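Local structure of lipoprotein (Mycoplasma mycoides subsp. capri, 7ADK) at residues 441-452 with 537-548; 768-776 with 783-791. The protein is probably a surface serine-type peptidase of the chymotrypsin-like PA clan, related to the mycoplasma proteases that cleave immunoglobulins. All coordinates share one frame; numbering follows the deposited sequence.

Contact 1: 441-452 with 537-548; sequences TKFYFGTNSHVA and FADFAIVEVDFA
The imidazole of H450 meets the carboxylate of D539 at its edge, the two planes 24° apart, while V451 CG2 lies over one face near the rim. At the far end the F547 ring takes F443 CD1 at its edge and V545 CG1 over one face, and F445 turns an edge to V543 O. The paired strands 442-447 and 541-546 belong to an antiparallel sheet, H450 on the short helix after the first and D539 in the turn before the second. With S759 beside H450, the order His, Asp, Ser is consistent with a PA-clan catalytic triad. Backbone bonds link F443 with V545, F445 with V543 and T447 with A541. On their shared face F443, F445, A541, V543 and V545 are apolar, as suits the interior, F445 CE1 reaching V545 CG2 at 3.9 Å, while T447 OG1 bonds to T425 O. Toward the 546 end the other face carries charge. The extended K442 chain brings NZ within 2.9 Å of D546 OD2, with a long salt bridge to E544. The Y444 phenol lies alongside E544, OH to OE2 at 2.7 Å, and Y832 gives this buried oxygen a second hydrogen bond. Just before strand 541-546, D539 sits at the centre of an inverse gamma turn, with CG anti to the backbone N (chi1 -162°), its carboxylate gripped at both ends. OD1 accepts H450 N through its syn lone pair at 3.0 Å. On OD2 the syn lone pair receives H450 ND1 at 2.7 Å, and N448 ND2 arrives from above the carboxylate plane at 2.9 Å.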
loop_
_atom_site.group_PDB
_atom_site.type_symbol
_atom_site.label_atom_id
_atom_site.label_comp_id
_atom_site.label_asym_id
_atom_site.label_seq_id
_atom_site.Cartn_x
_atom_site.Cartn_y
_atom_site.Cartn_z
ATOM N N THR B 441 2.944 -22.363 -29.319
ATOM C CA THR B 441 1.668 -21.642 -29.115
ATOM C C THR B 441 0.750 -22.224 -28.033
ATOM O O THR B 441 -0.160 -21.538 -27.572
ATOM C CB THR B 441 0.866 -21.579 -30.422
ATOM O OG1 THR B 441 0.535 -22.881 -30.843
ATOM C CG2 THR B 441 1.615 -20.906 -31.554
ATOM N N LYS B 442 0.985 -23.463 -27.589
ATOM C CA LYS B 442 0.112 -24.215 -26.683
ATOM C C LYS B 442 0.850 -24.580 -25.399
ATOM O O LYS B 442 1.790 -25.369 -25.412
ATOM C CB LYS B 442 -0.419 -25.427 -27.454
ATOM C CG LYS B 442 -1.628 -26.083 -26.788
ATOM C CD LYS B 442 -2.309 -27.021 -27.785
ATOM C CE LYS B 442 -3.668 -27.471 -27.267
ATOM N NZ LYS B 442 -4.617 -27.745 -28.362
ATOM N N PHE B 443 0.432 -23.961 -24.300
ATOM C CA PHE B 443 1.162 -23.892 -23.031
ATOM C C PHE B 443 0.375 -24.517 -21.885
ATOM O O PHE B 443 -0.849 -24.466 -21.873
ATOM C CB PHE B 443 1.490 -22.438 -22.695
ATOM C CG PHE B 443 2.581 -21.832 -23.545
ATOM C CD1 PHE B 443 2.298 -21.344 -24.825
ATOM C CD2 PHE B 443 3.885 -21.763 -23.050
ATOM C CE1 PHE B 443 3.303 -20.751 -25.593
ATOM C CE2 PHE B 443 4.896 -21.164 -23.812
ATOM C CZ PHE B 443 4.599 -20.650 -25.077
ATOM N N TYR B 444 1.092 -25.078 -20.910
ATOM C CA TYR B 444 0.561 -25.759 -19.739
ATOM C C TYR B 444 1.054 -25.086 -18.473
ATOM O O TYR B 444 2.237 -24.762 -18.332
ATOM C CB TYR B 444 0.912 -27.245 -19.757
ATOM C CG TYR B 444 0.479 -27.935 -21.020
ATOM C CD1 TYR B 444 1.277 -27.842 -22.166
ATOM C CD2 TYR B 444 -0.764 -28.578 -21.083
ATOM C CE1 TYR B 444 0.794 -28.301 -23.397
ATOM C CE2 TYR B 444 -1.222 -29.076 -22.310
ATOM C CZ TYR B 444 -0.473 -28.894 -23.477
ATOM O OH TYR B 444 -1.003 -29.227 -24.676
ATOM N N PHE B 445 0.114 -24.815 -17.576
ATOM C CA PHE B 445 0.308 -24.039 -16.365
ATOM C C PHE B 445 -0.048 -24.873 -15.121
ATOM O O PHE B 445 -1.128 -25.430 -15.050
ATOM C CB PHE B 445 -0.550 -22.778 -16.442
ATOM C CG PHE B 445 -0.144 -21.764 -17.511
ATOM C CD1 PHE B 445 -0.563 -21.886 -18.848
ATOM C CD2 PHE B 445 0.637 -20.655 -17.135
ATOM C CE1 PHE B 445 -0.176 -20.929 -19.802
ATOM C CE2 PHE B 445 1.004 -19.682 -18.079
ATOM C CZ PHE B 445 0.604 -19.822 -19.412
ATOM N N GLY B 446 0.865 -24.970 -14.153
ATOM C CA GLY B 446 0.614 -25.581 -12.865
ATOM C C GLY B 446 -0.121 -24.624 -11.953
ATOM O O GLY B 446 0.185 -23.442 -11.878
ATOM N N THR B 447 -1.135 -25.103 -11.259
ATOM C CA THR B 447 -1.969 -24.329 -10.340
ATOM C C THR B 447 -2.523 -25.285 -9.289
ATOM O O THR B 447 -2.053 -26.423 -9.193
ATOM C CB THR B 447 -3.057 -23.554 -11.126
ATOM O OG1 THR B 447 -3.688 -22.644 -10.274
ATOM C CG2 THR B 447 -4.132 -24.431 -11.764
ATOM N N ASN B 448 -3.537 -24.893 -8.530
ATOM C CA ASN B 448 -4.264 -25.797 -7.646
ATOM C C ASN B 448 -5.734 -25.993 -8.029
ATOM O O ASN B 448 -6.338 -25.213 -8.752
ATOM C CB ASN B 448 -4.024 -25.428 -6.194
ATOM C CG ASN B 448 -4.643 -24.131 -5.813
ATOM O OD1 ASN B 448 -4.501 -23.123 -6.471
ATOM N ND2 ASN B 448 -5.378 -24.128 -4.747
ATOM N N SER B 449 -6.301 -27.109 -7.599
ATOM C CA SER B 449 -7.595 -27.632 -8.053
ATOM C C SER B 449 -8.800 -26.759 -7.686
ATOM O O SER B 449 -9.672 -26.537 -8.522
ATOM C CB SER B 449 -7.795 -29.052 -7.533
ATOM O OG SER B 449 -8.805 -29.692 -8.238
ATOM N N HIS B 450 -8.833 -26.150 -6.501
ATOM C CA HIS B 450 -9.895 -25.187 -6.204
ATOM C C HIS B 450 -9.796 -23.862 -6.980
ATOM O O HIS B 450 -10.767 -23.107 -7.008
ATOM C CB HIS B 450 -10.045 -24.962 -4.705
ATOM C CG HIS B 450 -9.099 -23.979 -4.094
ATOM N ND1 HIS B 450 -7.986 -24.277 -3.364
ATOM C CD2 HIS B 450 -9.285 -22.630 -3.994
ATOM C CE1 HIS B 450 -7.520 -23.150 -2.818
ATOM N NE2 HIS B 450 -8.263 -22.104 -3.201
ATOM N N VAL B 451 -8.664 -23.570 -7.632
ATOM C CA VAL B 451 -8.530 -22.445 -8.569
ATOM C C VAL B 451 -8.927 -22.878 -9.969
ATOM O O VAL B 451 -9.708 -22.197 -10.623
ATOM C CB VAL B 451 -7.122 -21.815 -8.511
ATOM C CG1 VAL B 451 -6.867 -20.784 -9.608
ATOM C CG2 VAL B 451 -6.893 -21.144 -7.163
ATOM N N ALA B 452 -8.457 -24.037 -10.422
ATOM C CA ALA B 452 -8.762 -24.555 -11.746
ATOM C C ALA B 452 -10.254 -24.880 -11.960
ATOM O O ALA B 452 -10.738 -24.798 -13.084
ATOM C CB ALA B 452 -7.886 -25.777 -11.996
ATOM N N PHE B 537 -7.661 -36.568 -2.626
ATOM C CA PHE B 537 -6.988 -35.730 -3.616
ATOM C C PHE B 537 -5.837 -34.934 -2.989
ATOM O O PHE B 537 -5.730 -34.807 -1.772
ATOM C CB PHE B 537 -8.014 -34.831 -4.336
ATOM C CG PHE B 537 -8.292 -33.499 -3.682
ATOM C CD1 PHE B 537 -8.023 -32.307 -4.362
ATOM C CD2 PHE B 537 -8.786 -33.434 -2.373
ATOM C CE1 PHE B 537 -8.221 -31.074 -3.729
ATOM C CE2 PHE B 537 -8.976 -32.203 -1.737
ATOM C CZ PHE B 537 -8.685 -31.021 -2.415
ATOM N N ALA B 538 -4.971 -34.372 -3.817
ATOM C CA ALA B 538 -4.055 -33.302 -3.421
ATOM C C ALA B 538 -4.392 -32.042 -4.205
ATOM O O ALA B 538 -4.652 -32.156 -5.401
ATOM C CB ALA B 538 -2.634 -33.747 -3.698
ATOM N N ASP B 539 -4.407 -30.867 -3.588
ATOM C CA ASP B 539 -4.862 -29.652 -4.268
ATOM C C ASP B 539 -3.830 -29.132 -5.295
ATOM O O ASP B 539 -3.082 -28.192 -5.056
ATOM C CB ASP B 539 -5.311 -28.623 -3.222
ATOM C CG ASP B 539 -6.201 -27.512 -3.798
ATOM O OD1 ASP B 539 -6.807 -27.713 -4.865
ATOM O OD2 ASP B 539 -6.277 -26.414 -3.211
ATOM N N PHE B 540 -3.769 -29.774 -6.459
ATOM C CA PHE B 540 -2.892 -29.464 -7.597
ATOM C C PHE B 540 -3.596 -29.767 -8.939
ATOM O O PHE B 540 -4.198 -30.827 -9.085
ATOM C CB PHE B 540 -1.586 -30.256 -7.462
ATOM C CG PHE B 540 -0.716 -30.245 -8.700
ATOM C CD1 PHE B 540 -0.222 -29.036 -9.211
ATOM C CD2 PHE B 540 -0.446 -31.437 -9.385
ATOM C CE1 PHE B 540 0.528 -29.013 -10.395
ATOM C CE2 PHE B 540 0.318 -31.421 -10.562
ATOM C CZ PHE B 540 0.810 -30.210 -11.061
ATOM N N ALA B 541 -3.513 -28.878 -9.923
ATOM C CA ALA B 541 -4.120 -29.065 -11.233
ATOM C C ALA B 541 -3.255 -28.452 -12.336
ATOM O O ALA B 541 -2.453 -27.566 -12.063
ATOM C CB ALA B 541 -5.533 -28.486 -11.198
ATOM N N ILE B 542 -3.400 -28.901 -13.577
ATOM C CA ILE B 542 -2.620 -28.390 -14.711
ATOM C C ILE B 542 -3.546 -27.913 -15.824
ATOM O O ILE B 542 -4.322 -28.694 -16.367
ATOM C CB ILE B 542 -1.603 -29.424 -15.221
ATOM C CG1 ILE B 542 -0.752 -29.986 -14.071
ATOM C CG2 ILE B 542 -0.721 -28.803 -16.314
ATOM C CD1 ILE B 542 0.172 -31.116 -14.482
ATOM N N VAL B 543 -3.481 -26.631 -16.158
ATOM C CA VAL B 543 -4.339 -25.949 -17.126
ATOM C C VAL B 543 -3.609 -25.723 -18.444
ATOM O O VAL B 543 -2.507 -25.194 -18.482
ATOM C CB VAL B 543 -4.829 -24.601 -16.557
ATOM C CG1 VAL B 543 -5.575 -23.760 -17.604
ATOM C CG2 VAL B 543 -5.740 -24.848 -15.354
ATOM N N GLU B 544 -4.239 -26.091 -19.542
ATOM C CA GLU B 544 -3.801 -25.809 -20.905
ATOM C C GLU B 544 -4.392 -24.485 -21.399
ATOM O O GLU B 544 -5.579 -24.221 -21.224
ATOM C CB GLU B 544 -4.211 -26.989 -21.784
ATOM C CG GLU B 544 -3.845 -26.849 -23.263
ATOM C CD GLU B 544 -4.392 -28.014 -24.100
ATOM O OE1 GLU B 544 -5.567 -27.940 -24.517
ATOM O OE2 GLU B 544 -3.637 -28.969 -24.393
ATOM N N VAL B 545 -3.564 -23.670 -22.044
ATOM C CA VAL B 545 -3.975 -22.475 -22.772
ATOM C C VAL B 545 -3.432 -22.531 -24.198
ATOM O O VAL B 545 -2.222 -22.606 -24.410
ATOM C CB VAL B 545 -3.537 -21.203 -22.034
ATOM C CG1 VAL B 545 -4.060 -19.975 -22.747
ATOM C CG2 VAL B 545 -4.035 -21.140 -20.597
ATOM N N ASP B 546 -4.317 -22.487 -25.193
ATOM C CA ASP B 546 -3.958 -22.538 -26.616
ATOM C C ASP B 546 -4.063 -21.147 -27.252
ATOM O O ASP B 546 -5.121 -20.729 -27.721
ATOM C CB ASP B 546 -4.813 -23.607 -27.312
ATOM C CG ASP B 546 -4.393 -23.926 -28.756
ATOM O OD1 ASP B 546 -3.617 -23.173 -29.368
ATOM O OD2 ASP B 546 -4.816 -24.995 -29.247
ATOM N N PHE B 547 -2.957 -20.384 -27.222
ATOM C CA PHE B 547 -2.970 -18.995 -27.687
ATOM C C PHE B 547 -3.208 -18.857 -29.199
ATOM O O PHE B 547 -3.732 -17.834 -29.636
ATOM C CB PHE B 547 -1.667 -18.300 -27.298
ATOM C CG PHE B 547 -1.474 -18.127 -25.808
ATOM C CD1 PHE B 547 -2.309 -17.231 -25.108
ATOM C CD2 PHE B 547 -0.481 -18.847 -25.131
ATOM C CE1 PHE B 547 -2.143 -17.064 -23.723
ATOM C CE2 PHE B 547 -0.307 -18.670 -23.745
ATOM C CZ PHE B 547 -1.146 -17.783 -23.050
ATOM N N ALA B 548 -2.921 -19.892 -30.005
ATOM C CA ALA B 548 -3.229 -19.900 -31.435
ATOM C C ALA B 548 -4.742 -19.926 -31.731
ATOM O O ALA B 548 -5.156 -19.645 -32.859
ATOM C CB ALA B 548 -2.528 -21.073 -32.098
#

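Contact 2: 768-776 with 783-791; sequences NKLLAVYHA and TGLAVAFRS
F789 holds CG anti to its own carbonyl carbon (chi1 -56°), which swings the ring back across the first strand, and V773 places CG2 beside its backbone N (chi1 -163° to CG1), where it touches ring atoms CE1 and CZ, the two side chains crossing at about a right angle. L770 CB packs on F789 CE2 at 3.8 Å, and L771 N lies at the ring edge, in its plane. A large flat side chain suits this place because it spans four residues of the opposite strand. The two strands form an antiparallel beta hairpin. V773 and V787 exchange two N-to-O backbone bonds, both 2.8 Å. Between Y774 and A776 the register slips by one, a beta bulge: H775 N gives to L785 O at 3.0 Å, and A776 O accepts L785 N at 2.9 Å. On the face that also carries Y774, the small A772 and A786 touch, CB to CB at 3.7 Å, which fits the close approach of the strands. The Y774 ring passes beside G784, its CE1 3.5 Å from G784 C; glycine, lacking a side chain, suits this passage, and the hydroxyl bonds to S777. Strand 761-765 flanks the first strand through V763, and strand 737-747 runs along the second, with E746 against L785 and V787. F595 meets the F789 ring edge-to-face, and W427 of strand 421-433 packs on L770, V773 and F789.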
loop_
_atom_site.group_PDB
_atom_site.type_symbol
_atom_site.label_atom_id
_atom_site.label_comp_id
_atom_site.label_asym_id
_atom_site.label_seq_id
_atom_site.Cartn_x
_atom_site.Cartn_y
_atom_site.Cartn_z
ATOM N N ASN B 768 15.964 -23.537 -9.742
ATOM C CA ASN B 768 14.650 -23.514 -10.375
ATOM C C ASN B 768 14.008 -24.909 -10.464
ATOM O O ASN B 768 13.485 -25.321 -11.502
ATOM C CB ASN B 768 14.696 -22.698 -11.683
ATOM C CG ASN B 768 13.379 -22.080 -12.066
ATOM O OD1 ASN B 768 12.451 -21.998 -11.279
ATOM N ND2 ASN B 768 13.234 -21.603 -13.275
ATOM N N LYS B 769 14.071 -25.655 -9.353
ATOM C CA LYS B 769 13.409 -26.958 -9.176
ATOM C C LYS B 769 12.110 -26.801 -8.388
ATOM O O LYS B 769 12.128 -26.465 -7.212
ATOM C CB LYS B 769 14.340 -27.946 -8.463
ATOM C CG LYS B 769 15.281 -28.683 -9.412
ATOM C CD LYS B 769 16.114 -29.719 -8.650
ATOM C CE LYS B 769 17.034 -30.542 -9.557
ATOM N NZ LYS B 769 18.375 -29.948 -9.703
ATOM N N LEU B 770 10.986 -27.102 -9.028
ATOM C CA LEU B 770 9.636 -27.125 -8.478
ATOM C C LEU B 770 9.495 -28.214 -7.422
ATOM O O LEU B 770 9.738 -29.386 -7.686
ATOM C CB LEU B 770 8.642 -27.370 -9.622
ATOM C CG LEU B 770 8.435 -26.190 -10.576
ATOM C CD1 LEU B 770 7.663 -26.662 -11.791
ATOM C CD2 LEU B 770 7.599 -25.100 -9.933
ATOM N N LEU B 771 9.077 -27.832 -6.219
ATOM C CA LEU B 771 9.152 -28.674 -5.021
ATOM C C LEU B 771 7.777 -28.946 -4.414
ATOM O O LEU B 771 7.419 -30.104 -4.189
ATOM C CB LEU B 771 10.120 -28.004 -4.031
ATOM C CG LEU B 771 10.207 -28.652 -2.640
ATOM C CD1 LEU B 771 10.696 -30.086 -2.696
ATOM C CD2 LEU B 771 11.188 -27.860 -1.786
ATOM N N ALA B 772 6.989 -27.898 -4.190
ATOM C CA ALA B 772 5.635 -28.029 -3.663
ATOM C C ALA B 772 4.678 -26.960 -4.207
ATOM O O ALA B 772 5.111 -25.975 -4.784
ATOM C CB ALA B 772 5.687 -28.071 -2.135
ATOM N N VAL B 773 3.373 -27.131 -4.037
ATOM C CA VAL B 773 2.328 -26.200 -4.484
ATOM C C VAL B 773 1.519 -25.690 -3.305
ATOM O O VAL B 773 0.781 -26.454 -2.704
ATOM C CB VAL B 773 1.362 -26.865 -5.481
ATOM C CG1 VAL B 773 0.595 -25.777 -6.211
ATOM C CG2 VAL B 773 2.073 -27.758 -6.477
ATOM N N TYR B 774 1.611 -24.415 -2.955
ATOM C CA TYR B 774 0.868 -23.843 -1.835
ATOM C C TYR B 774 -0.620 -23.699 -2.132
ATOM O O TYR B 774 -1.000 -23.267 -3.222
ATOM C CB TYR B 774 1.464 -22.498 -1.479
ATOM C CG TYR B 774 0.906 -21.885 -0.228
ATOM C CD1 TYR B 774 1.478 -22.215 1.010
ATOM C CD2 TYR B 774 -0.115 -20.922 -0.314
ATOM C CE1 TYR B 774 1.071 -21.528 2.161
ATOM C CE2 TYR B 774 -0.531 -20.246 0.839
ATOM C CZ TYR B 774 0.076 -20.536 2.075
ATOM O OH TYR B 774 -0.233 -19.795 3.159
ATOM N N HIS B 775 -1.479 -23.997 -1.154
ATOM C CA HIS B 775 -2.936 -23.924 -1.358
ATOM C C HIS B 775 -3.780 -23.411 -0.188
ATOM O O HIS B 775 -4.804 -22.786 -0.443
ATOM C CB HIS B 775 -3.471 -25.267 -1.850
ATOM C CG HIS B 775 -3.618 -26.327 -0.793
ATOM N ND1 HIS B 775 -2.627 -27.198 -0.368
ATOM C CD2 HIS B 775 -4.761 -26.601 -0.107
ATOM C CE1 HIS B 775 -3.200 -27.979 0.550
ATOM N NE2 HIS B 775 -4.476 -27.644 0.727
ATOM N N ALA B 776 -3.376 -23.609 1.061
ATOM C CA ALA B 776 -4.121 -23.158 2.233
ATOM C C ALA B 776 -3.272 -22.247 3.107
ATOM O O ALA B 776 -2.100 -22.528 3.312
ATOM C CB ALA B 776 -4.608 -24.365 3.012
ATOM N N THR B 783 1.710 -19.488 8.922
ATOM C CA THR B 783 2.195 -20.493 7.977
ATOM C C THR B 783 1.019 -21.026 7.158
ATOM O O THR B 783 -0.121 -20.597 7.307
ATOM C CB THR B 783 2.989 -21.578 8.726
ATOM O OG1 THR B 783 3.653 -22.473 7.877
ATOM C CG2 THR B 783 2.144 -22.457 9.627
ATOM N N GLY B 784 1.266 -21.956 6.260
ATOM C CA GLY B 784 0.233 -22.623 5.489
ATOM C C GLY B 784 0.785 -23.845 4.782
ATOM O O GLY B 784 1.920 -24.221 5.025
ATOM N N LEU B 785 0.002 -24.480 3.924
ATOM C CA LEU B 785 0.238 -25.847 3.479
ATOM C C LEU B 785 0.501 -25.951 1.979
ATOM O O LEU B 785 -0.208 -25.340 1.179
ATOM C CB LEU B 785 -0.962 -26.693 3.893
ATOM C CG LEU B 785 -1.165 -26.761 5.418
ATOM C CD1 LEU B 785 -2.586 -26.379 5.787
ATOM C CD2 LEU B 785 -0.875 -28.153 5.939
ATOM N N ALA B 786 1.493 -26.753 1.593
ATOM C CA ALA B 786 1.868 -26.982 0.199
ATOM C C ALA B 786 1.958 -28.470 -0.187
ATOM O O ALA B 786 2.586 -29.257 0.511
ATOM C CB ALA B 786 3.161 -26.222 -0.098
ATOM N N VAL B 787 1.377 -28.855 -1.324
ATOM C CA VAL B 787 1.388 -30.209 -1.893
ATOM C C VAL B 787 2.749 -30.537 -2.474
ATOM O O VAL B 787 3.147 -29.897 -3.440
ATOM C CB VAL B 787 0.333 -30.333 -3.006
ATOM C CG1 VAL B 787 0.379 -31.667 -3.741
ATOM C CG2 VAL B 787 -1.074 -30.190 -2.462
ATOM N N ALA B 788 3.453 -31.554 -1.986
ATOM C CA ALA B 788 4.623 -32.044 -2.703
ATOM C C ALA B 788 4.192 -32.838 -3.948
ATOM O O ALA B 788 3.319 -33.705 -3.889
ATOM C CB ALA B 788 5.527 -32.837 -1.769
ATOM N N PHE B 789 4.825 -32.576 -5.088
ATOM C CA PHE B 789 4.569 -33.301 -6.344
ATOM C C PHE B 789 4.990 -34.776 -6.300
ATOM O O PHE B 789 4.409 -35.624 -6.973
ATOM C CB PHE B 789 5.359 -32.655 -7.491
ATOM C CG PHE B 789 5.118 -31.190 -7.740
ATOM C CD1 PHE B 789 3.957 -30.764 -8.399
ATOM C CD2 PHE B 789 6.069 -30.249 -7.330
ATOM C CE1 PHE B 789 3.776 -29.406 -8.679
ATOM C CE2 PHE B 789 5.864 -28.887 -7.580
ATOM C CZ PHE B 789 4.734 -28.470 -8.282
ATOM N N ARG B 790 6.050 -35.052 -5.546
ATOM C CA ARG B 790 6.726 -36.335 -5.451
ATOM C C ARG B 790 6.787 -36.768 -3.999
ATOM O O ARG B 790 7.033 -35.956 -3.115
ATOM C CB ARG B 790 8.106 -36.203 -6.090
ATOM C CG ARG B 790 8.801 -37.539 -6.268
ATOM C CD ARG B 790 10.132 -37.376 -6.963
ATOM N NE ARG B 790 10.895 -38.623 -6.989
ATOM C CZ ARG B 790 10.846 -39.569 -7.896
ATOM N NH1 ARG B 790 10.054 -39.535 -8.917
ATOM N NH2 ARG B 790 11.627 -40.590 -7.808
ATOM N N SER B 791 6.583 -38.049 -3.764
ATOM C CA SER B 791 6.750 -38.706 -2.480
ATOM C C SER B 791 7.481 -40.022 -2.688
ATOM O O SER B 791 7.091 -40.852 -3.500
ATOM C CB SER B 791 5.406 -38.916 -1.791
ATOM O OG SER B 791 5.520 -39.681 -0.630
#

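After strand 289-293 and a run of helices, the chain builds strand 421-433 and then 442-447. Contact 1 closes when the chain returns at 541-546, after 84 residues that include strands 461-467, 486-493 and 503-507. Contact 2 opens later and closes at once, a hairpin with six residues between its segments. The two are in series, neither nested, their centres about 15 Å apart. Their paired strands belong to different sheets, consistent with the two-barrel plan of PA-clan peptidases, though strand 535-537, ahead of 541-546, already joins the second. The sheets meet beside H450, where D539 packs against H775 and V787, and again where the F540 ring stands edge-to-face with F789.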